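Local coordinates for L-hydantoinase (Arthrobacter aurescens, PDB 1GKR), which hydrolyses the cyclic amide ring of 5-substituted hydantoins, preferring aryl to alkyl derivatives, with two zinc ions per subunit and an enantioselectivity that depends on the substrate, at residues A206-S211 / K283-V288; T271-E276 / R289-N294. All blocks are in the same frame, centred on the assembly; numbering follows the deposited sequence.

Interaction 1 of 2, residues A206-S211 / K283-V288; sequences AAYEAS and KVAPPV
Tyr208 reaches out from helix 205-211 and lays its ring between Lys283 and Pro287, joining that helix to a loop beside the dinuclear zinc site of this TIM-barrel amidohydrolase. With chi1 at 169°, CG is turned anti to the backbone N, which carries the ring off the helix and across to 283-288. The fully extended Lys283 chain runs over one ring face. Its CE lies 3.8 Å from the Tyr208 ring centroid and 19° off the normal, a CH-pi contact placed toward the rim, while CG of the same lysine sits near CE2 and CZ of Tyr208. Lys283 NZ, 5.0 Å from that centroid, makes an off-centre cation-pi contact, but its stronger ties are hydrogen bonds to Ala331 O and Val328 O. At the ring edge, Tyr208 OH donates to Val284 O at 2.6 Å; the hydroxyl stands 54° out of the carbonyl plane, so the bond misses the lone-pair directions. Pro287 CG meets Tyr208 CE2 at 3.9 Å, approaching obliquely. Replacing Tyr208 by a leucine would probably leave Val284 O without this donor and open a gap between the Lys283 methylenes and the Pro287 ring. The neighbouring Ala285, which precedes a cis peptide bond to Pro286, has its side chain about 4 Å from that of the zinc ligand His183, so the loop touched by Tyr208 also borders the metal site. Next to Tyr208 on the helix, Glu209 CG lies 4.0 Å from Pro287 CB, and the bend at chi2 beyond it turns the carboxylate so that OE2 makes a salt bridge with Arg289 NE. On the helix backbone, Tyr208 O accepts from both Ser211 N and Ser211 OG, the latter at 2.5 Å in the carbonyl plane.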
# COMPACT_ATOMS: atom_id res chain seq x y z
N ALA A 206 -12.46 -23.46 22.05
CA ALA A 206 -11.69 -22.23 22.10
C ALA A 206 -10.22 -22.59 21.97
O ALA A 206 -9.47 -21.93 21.24
CB ALA A 206 -11.93 -21.53 23.40
N ALA A 207 -9.81 -23.63 22.68
CA ALA A 207 -8.42 -24.07 22.62
C ALA A 207 -8.07 -24.49 21.18
O ALA A 207 -6.95 -24.25 20.70
CB ALA A 207 -8.22 -25.24 23.57
N TYR A 208 -9.02 -25.12 20.51
CA TYR A 208 -8.80 -25.56 19.15
C TYR A 208 -8.54 -24.36 18.24
O TYR A 208 -7.50 -24.28 17.59
CB TYR A 208 -10.02 -26.33 18.65
CG TYR A 208 -9.99 -26.58 17.16
CD1 TYR A 208 -8.95 -27.30 16.58
CD2 TYR A 208 -10.97 -26.05 16.33
CE1 TYR A 208 -8.88 -27.49 15.21
CE2 TYR A 208 -10.91 -26.23 14.95
CZ TYR A 208 -9.86 -26.95 14.40
OH TYR A 208 -9.79 -27.12 13.03
N GLU A 209 -9.49 -23.42 18.21
CA GLU A 209 -9.37 -22.23 17.39
C GLU A 209 -8.01 -21.56 17.58
O GLU A 209 -7.36 -21.14 16.62
CB GLU A 209 -10.50 -21.25 17.75
CG GLU A 209 -10.76 -20.10 16.76
CD GLU A 209 -9.82 -18.90 16.91
OE1 GLU A 209 -9.38 -18.61 18.05
OE2 GLU A 209 -9.55 -18.23 15.89
N ALA A 210 -7.57 -21.47 18.84
CA ALA A 210 -6.30 -20.83 19.14
C ALA A 210 -5.10 -21.58 18.60
O ALA A 210 -4.06 -20.98 18.37
CB ALA A 210 -6.15 -20.65 20.62
N SER A 211 -5.25 -22.89 18.40
CA SER A 211 -4.14 -23.71 17.89
C SER A 211 -3.92 -23.51 16.39
O SER A 211 -2.87 -23.88 15.85
CB SER A 211 -4.36 -25.19 18.22
OG SER A 211 -5.44 -25.75 17.48
N LYS A 283 -16.43 -28.11 14.54
CA LYS A 283 -14.98 -28.19 14.39
C LYS A 283 -14.63 -28.44 12.95
O LYS A 283 -14.86 -29.53 12.42
CB LYS A 283 -14.39 -29.30 15.24
CG LYS A 283 -12.89 -29.30 15.20
CD LYS A 283 -12.31 -30.40 16.05
CE LYS A 283 -10.81 -30.48 15.86
NZ LYS A 283 -10.27 -31.64 16.59
N VAL A 284 -14.07 -27.43 12.30
CA VAL A 284 -13.71 -27.55 10.91
C VAL A 284 -12.33 -26.88 10.72
O VAL A 284 -11.83 -26.23 11.63
CB VAL A 284 -14.84 -26.89 10.07
CG1 VAL A 284 -14.64 -25.41 10.03
CG2 VAL A 284 -14.92 -27.51 8.70
N ALA A 285 -11.70 -27.05 9.56
CA ALA A 285 -10.38 -26.43 9.35
C ALA A 285 -10.32 -25.76 8.01
O ALA A 285 -10.57 -26.40 6.99
CB ALA A 285 -9.29 -27.46 9.42
N PRO A 286 -9.98 -24.46 7.99
CA PRO A 286 -9.64 -23.58 9.12
C PRO A 286 -10.81 -23.42 10.08
O PRO A 286 -11.97 -23.59 9.70
CB PRO A 286 -9.31 -22.25 8.46
CG PRO A 286 -9.01 -22.60 7.08
CD PRO A 286 -9.98 -23.68 6.75
N PRO A 287 -10.53 -23.04 11.33
CA PRO A 287 -11.54 -22.84 12.37
C PRO A 287 -12.52 -21.72 12.04
O PRO A 287 -12.20 -20.78 11.30
CB PRO A 287 -10.71 -22.48 13.60
CG PRO A 287 -9.38 -23.08 13.32
CD PRO A 287 -9.18 -22.78 11.87
N VAL A 288 -13.73 -21.83 12.59
CA VAL A 288 -14.73 -20.79 12.41
C VAL A 288 -14.18 -19.67 13.27
O VAL A 288 -13.61 -19.91 14.33
CB VAL A 288 -16.09 -21.23 12.94
CG1 VAL A 288 -17.04 -20.06 12.99
CG2 VAL A 288 -16.64 -22.31 12.05

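Interaction 2 of 2, residues T271-E276 / R289-N294; sequences TTDDAE and RSAEMN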
# COMPACT_ATOMS: atom_id res chain seq x y z
N THR A 271 -20.48 -18.80 14.34
CA THR A 271 -19.52 -17.94 15.03
C THR A 271 -18.91 -18.67 16.19
O THR A 271 -19.45 -19.67 16.65
CB THR A 271 -20.26 -16.70 15.53
OG1 THR A 271 -20.23 -15.72 14.49
CG2 THR A 271 -19.66 -16.16 16.78
N THR A 272 -17.77 -18.18 16.67
CA THR A 272 -17.16 -18.85 17.80
C THR A 272 -18.07 -18.82 19.02
O THR A 272 -18.00 -19.72 19.85
CB THR A 272 -15.78 -18.27 18.17
OG1 THR A 272 -15.86 -16.85 18.34
CG2 THR A 272 -14.77 -18.62 17.10
N ASP A 273 -18.95 -17.83 19.16
CA ASP A 273 -19.80 -17.91 20.33
C ASP A 273 -20.97 -18.86 20.18
O ASP A 273 -22.01 -18.71 20.81
CB ASP A 273 -20.24 -16.53 20.91
CG ASP A 273 -20.34 -15.43 19.89
OD1 ASP A 273 -21.33 -15.40 19.13
OD2 ASP A 273 -19.43 -14.58 19.87
N ASP A 274 -20.79 -19.87 19.33
CA ASP A 274 -21.77 -20.92 19.11
C ASP A 274 -21.02 -22.19 19.49
O ASP A 274 -21.60 -23.28 19.57
CB ASP A 274 -22.18 -21.03 17.64
CG ASP A 274 -23.16 -19.96 17.22
OD1 ASP A 274 -24.18 -19.79 17.92
OD2 ASP A 274 -22.91 -19.29 16.19
N ALA A 275 -19.72 -22.03 19.71
CA ALA A 275 -18.85 -23.14 20.05
C ALA A 275 -19.37 -23.98 21.20
O ALA A 275 -19.36 -25.20 21.13
CB ALA A 275 -17.46 -22.62 20.37
N GLU A 276 -19.83 -23.32 22.25
CA GLU A 276 -20.32 -24.06 23.41
C GLU A 276 -21.53 -24.95 23.18
O GLU A 276 -21.55 -26.08 23.67
CB GLU A 276 -20.60 -23.10 24.56
CG GLU A 276 -19.41 -22.95 25.49
CD GLU A 276 -19.50 -21.70 26.34
OE1 GLU A 276 -20.56 -21.48 26.97
OE2 GLU A 276 -18.50 -20.94 26.37
N ARG A 289 -14.33 -18.43 12.81
CA ARG A 289 -13.79 -17.31 13.55
C ARG A 289 -14.78 -16.53 14.42
O ARG A 289 -15.94 -16.93 14.59
CB ARG A 289 -13.10 -16.37 12.57
CG ARG A 289 -11.59 -16.57 12.49
CD ARG A 289 -11.12 -17.91 11.95
NE ARG A 289 -10.00 -18.38 12.76
CZ ARG A 289 -8.89 -18.95 12.29
NH1 ARG A 289 -8.71 -19.13 10.99
NH2 ARG A 289 -7.95 -19.34 13.13
N SER A 290 -14.32 -15.42 14.98
CA SER A 290 -15.13 -14.59 15.87
C SER A 290 -16.32 -13.85 15.27
O SER A 290 -16.37 -13.60 14.06
CB SER A 290 -14.25 -13.56 16.57
OG SER A 290 -14.14 -12.39 15.78
N ALA A 291 -17.25 -13.47 16.14
CA ALA A 291 -18.46 -12.75 15.74
C ALA A 291 -18.10 -11.44 15.05
O ALA A 291 -18.74 -11.04 14.08
CB ALA A 291 -19.33 -12.47 16.96
N GLU A 292 -17.07 -10.76 15.57
CA GLU A 292 -16.63 -9.51 14.99
C GLU A 292 -16.18 -9.71 13.56
O GLU A 292 -16.53 -8.93 12.68
CB GLU A 292 -15.49 -8.93 15.78
CG GLU A 292 -15.79 -8.77 17.23
CD GLU A 292 -14.57 -8.29 17.99
OE1 GLU A 292 -14.04 -7.21 17.64
OE2 GLU A 292 -14.15 -9.01 18.94
N MET A 293 -15.38 -10.76 13.33
CA MET A 293 -14.89 -11.02 11.98
C MET A 293 -16.04 -11.43 11.09
O MET A 293 -16.05 -11.13 9.89
CB MET A 293 -13.82 -12.10 12.00
CG MET A 293 -12.62 -11.68 12.79
SD MET A 293 -11.26 -12.82 12.76
CE MET A 293 -10.11 -11.96 11.60
N ASN A 294 -17.01 -12.11 11.69
CA ASN A 294 -18.18 -12.56 10.95
C ASN A 294 -18.89 -11.37 10.26
O ASN A 294 -19.30 -11.46 9.11
CB ASN A 294 -19.14 -13.28 11.87
CG ASN A 294 -20.31 -13.86 11.13
OD1 ASN A 294 -20.25 -14.99 10.64
ND2 ASN A 294 -21.39 -13.09 11.00
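Thr272 meets the chain at Arg289 and Ser290 with its backbone and its whole side chain. The backbone N donates to Arg289 O at 3.0 Å, the one hydrogen bond between the two segments; its N-H...O angle of 137° shows that it is bent. Beyond it, Thr272 CB stands 3.8 Å from Arg289 O. At CB the side chain forks. The methyl CG2 packs against the Arg289 carbonyl, 3.2 Å from its oxygen, whereas the hydroxyl, placed by a chi1 of 52° between the backbone N and the carbonyl carbon, rests OG1 3.4 Å from Ser290 CA.

Both segments are helix starts, in the connection that follows barrel strand 259-263. Ser290 is the N-cap of helix 291-303: its OG accepts from Met293 N at 3.2 Å in a nearly straight bond of 167°. Asp274 holds the equivalent position before helix 275-278, yet its carboxylate turns back instead, OD2 receiving Thr271 N at 3.1 Å on the anti lone pair.

This bond ties down the backbone of Thr271, whose side chain rests on the first turn of helix 291-303: CG2 lies 3.7 Å from Ala291 CB, and OG1 lies against Ala291 CA and Asn294 CB. Asp273 adds OD2 over the same Ala291 methyl. The Arg289 side chain leaves in another direction, with CB pointing away from 271-276 and the guanidinium engaged by Ser241 OG and Glu217; NH1 bonds to both, to Glu217 OE1 as a salt bridge.

How the interactions relate
From the N terminus, helix 205-211 comes first, in the connection between strands 179-182 and 234-237. Segment 271-276 follows strand 259-263; later, the loop 283-288 runs directly into 289-294. Interaction 1 closes a long loop of 71 intervening residues that takes in two barrel strands, while interaction 2 closes a short one of 12. The loops cross, since 271-276 falls inside the first and 289-294 beyond its end. Their centres lie 11 Å apart. Val288 bridges them, its CG1 lying 3.9 Å from Thr271 CA. Together the contacts tie helix 205-211, the loop near the zinc ions and the starts of helices 275-278 and 291-303 into one cluster.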